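Local coordinates for arginine 3rd transport system periplasmic binding protein (Legionella pneumophila subsp. pneumophila str. Philadelphia 1, PDB 3KZG) that probably binds arginine in the periplasm and hands it to a membrane transport system, at residues G28-L33 against L85-S90. Sequence-based numbering, arbitrary orientation.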
loop_
_atom_site.group_PDB
_atom_site.type_symbol
_atom_site.label_atom_id
_atom_site.label_comp_id
_atom_site.label_asym_id
_atom_site.label_seq_id
_atom_site.Cartn_x
_atom_site.Cartn_y
_atom_site.Cartn_z
ATOM N N GLY A 28 24.577 1.441 -12.423
ATOM C CA GLY A 28 24.455 2.118 -11.146
ATOM C C GLY A 28 23.095 2.782 -11.060
ATOM O O GLY A 28 22.374 2.856 -12.055
ATOM N N PHE A 29 22.743 3.276 -9.879
ATOM C CA PHE A 29 21.452 3.926 -9.698
ATOM C C PHE A 29 21.229 5.134 -10.614
ATOM O O PHE A 29 20.163 5.258 -11.211
ATOM C CB PHE A 29 21.273 4.367 -8.245
ATOM C CG PHE A 29 19.936 4.997 -7.973
ATOM C CD1 PHE A 29 18.792 4.219 -7.900
ATOM C CD2 PHE A 29 19.824 6.373 -7.814
ATOM C CE1 PHE A 29 17.546 4.795 -7.670
ATOM C CE2 PHE A 29 18.581 6.965 -7.585
ATOM C CZ PHE A 29 17.442 6.176 -7.513
ATOM N N ASP A 30 22.216 6.025 -10.719
ATOM C CA ASP A 30 22.062 7.210 -11.570
ATOM C C ASP A 30 21.821 6.828 -13.016
ATOM O O ASP A 30 21.033 7.465 -13.714
ATOM C CB ASP A 30 23.300 8.120 -11.508
ATOM C CG ASP A 30 23.358 8.948 -10.246
ATOM O OD1 ASP A 30 22.292 9.186 -9.647
ATOM O OD2 ASP A 30 24.466 9.380 -9.861
ATOM N N ILE A 31 22.504 5.781 -13.464
ATOM C CA ILE A 31 22.361 5.334 -14.838
ATOM C C ILE A 31 20.932 4.889 -15.105
ATOM O O ILE A 31 20.308 5.346 -16.063
ATOM C CB ILE A 31 23.314 4.155 -15.158
ATOM C CG1 ILE A 31 24.757 4.529 -14.802
ATOM C CG2 ILE A 31 23.192 3.772 -16.627
ATOM C CD1 ILE A 31 25.246 5.833 -15.399
ATOM N N ASP A 32 20.421 4.001 -14.254
ATOM C CA ASP A 32 19.068 3.483 -14.404
ATOM C C ASP A 32 18.006 4.582 -14.296
ATOM O O ASP A 32 17.013 4.569 -15.027
ATOM C CB ASP A 32 18.773 2.395 -13.358
ATOM C CG ASP A 32 19.640 1.144 -13.523
ATOM O OD1 ASP A 32 20.157 0.897 -14.635
ATOM O OD2 ASP A 32 19.791 0.395 -12.530
ATOM N N LEU A 33 18.209 5.529 -13.389
ATOM C CA LEU A 33 17.241 6.610 -13.226
ATOM C C LEU A 33 17.166 7.463 -14.487
ATOM O O LEU A 33 16.098 7.628 -15.077
ATOM C CB LEU A 33 17.609 7.495 -12.034
ATOM C CG LEU A 33 16.636 8.655 -11.819
ATOM C CD1 LEU A 33 15.228 8.105 -11.602
ATOM C CD2 LEU A 33 17.074 9.489 -10.641
ATOM N N LEU A 85 14.268 18.667 -9.662
ATOM C CA LEU A 85 13.816 18.350 -8.318
ATOM C C LEU A 85 14.805 17.287 -7.838
ATOM O O LEU A 85 15.292 16.478 -8.635
ATOM C CB LEU A 85 12.408 17.752 -8.353
ATOM C CG LEU A 85 11.310 18.617 -8.979
ATOM C CD1 LEU A 85 10.003 17.827 -9.048
ATOM C CD2 LEU A 85 11.143 19.884 -8.162
ATOM N N PRO A 86 15.139 17.288 -6.544
ATOM C CA PRO A 86 16.079 16.265 -6.076
ATOM C C PRO A 86 15.383 14.911 -6.193
ATOM O O PRO A 86 14.164 14.827 -6.019
ATOM C CB PRO A 86 16.341 16.673 -4.629
ATOM C CG PRO A 86 15.033 17.309 -4.222
ATOM C CD PRO A 86 14.656 18.128 -5.432
ATOM N N TYR A 87 16.136 13.863 -6.517
ATOM C CA TYR A 87 15.550 12.529 -6.648
ATOM C C TYR A 87 15.952 11.650 -5.484
ATOM O O TYR A 87 15.604 10.473 -5.437
ATOM C CB TYR A 87 15.998 11.858 -7.954
ATOM C CG TYR A 87 17.504 11.780 -8.164
ATOM C CD1 TYR A 87 18.284 10.816 -7.518
ATOM C CD2 TYR A 87 18.143 12.660 -9.037
ATOM C CE1 TYR A 87 19.673 10.734 -7.750
ATOM C CE2 TYR A 87 19.517 12.585 -9.269
ATOM C CZ TYR A 87 20.274 11.630 -8.633
ATOM O OH TYR A 87 21.636 11.575 -8.883
HETATM N N MSE A 88 16.682 12.227 -4.539
HETATM C CA MSE A 88 17.155 11.467 -3.393
HETATM C C MSE A 88 17.761 12.406 -2.354
HETATM O O MSE A 88 18.373 13.423 -2.701
HETATM C CB MSE A 88 18.205 10.454 -3.871
HETATM C CG MSE A 88 18.810 9.568 -2.802
HETATM SE SE MSE A 88 19.935 8.184 -3.586
HETATM C CE MSE A 88 20.567 7.353 -1.945
ATOM N N GLU A 89 17.571 12.083 -1.080
ATOM C CA GLU A 89 18.134 12.904 -0.014
ATOM C C GLU A 89 19.653 12.746 -0.041
ATOM O O GLU A 89 20.157 11.655 -0.280
ATOM C CB GLU A 89 17.598 12.459 1.349
ATOM C CG GLU A 89 18.077 13.313 2.507
ATOM C CD GLU A 89 17.470 12.897 3.840
ATOM O OE1 GLU A 89 17.851 11.834 4.375
ATOM O OE2 GLU A 89 16.604 13.639 4.344
ATOM N N SER A 90 20.384 13.832 0.196
ATOM C CA SER A 90 21.842 13.768 0.182
ATOM C C SER A 90 22.433 13.805 1.586
ATOM O O SER A 90 22.200 14.743 2.350
ATOM C CB SER A 90 22.427 14.915 -0.661
ATOM O OG SER A 90 22.031 16.187 -0.173
#
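Y87 meets F29, D30 and L33 in a buried, mainly apolar contact with a single polar link, joining the first turn of helix 29-40 to the loop between strands 82-83 and 91-97. In the two-lobed fold of periplasmic binding proteins, this packs a helix of the lobe built around strand 4-13 against the connection to strand 91-97 of the other lobe's five-stranded sheet. F29 and L33 point from the helix toward the loop, while D30 swings its carboxylate round to Y87. L33, one turn after F29, lays CD2 over one face of the Y87 ring, 3.6 Å from the ring centroid and displaced toward the rim, a CH-pi contact that suits a branched aliphatic tip. F29 reaches out with CG anti to its backbone nitrogen (chi1 -178°) and brings the edge of its ring to Y87, with CE2 of F29 3.9 Å from CD1 of Y87. M88, present as selenomethionine, adds an oblique Met-aromatic contact, its SE 5.1 Å from the centroid of the F29 ring; its extended chain spans the distance. F229 and Y228 turn against F29 edge to face. OH of Y87 lies 2.6 Å from OD1 of D30, a weak hydrogen bond at most, since the hydroxyl proton has another acceptor within reach; the carboxylate and ring planes stand 85° apart. OD2 of D30 accepts a bond from the backbone N of S70 but lies close to the carboxylate of E17. Tyrosine fits its place because one flat side chain offers hydrocarbon to L33 and F29 and a hydroxyl to D30. The S70 amide would help to offset any negative charge on D30, whereas E17 would tend to raise the pKa of D30.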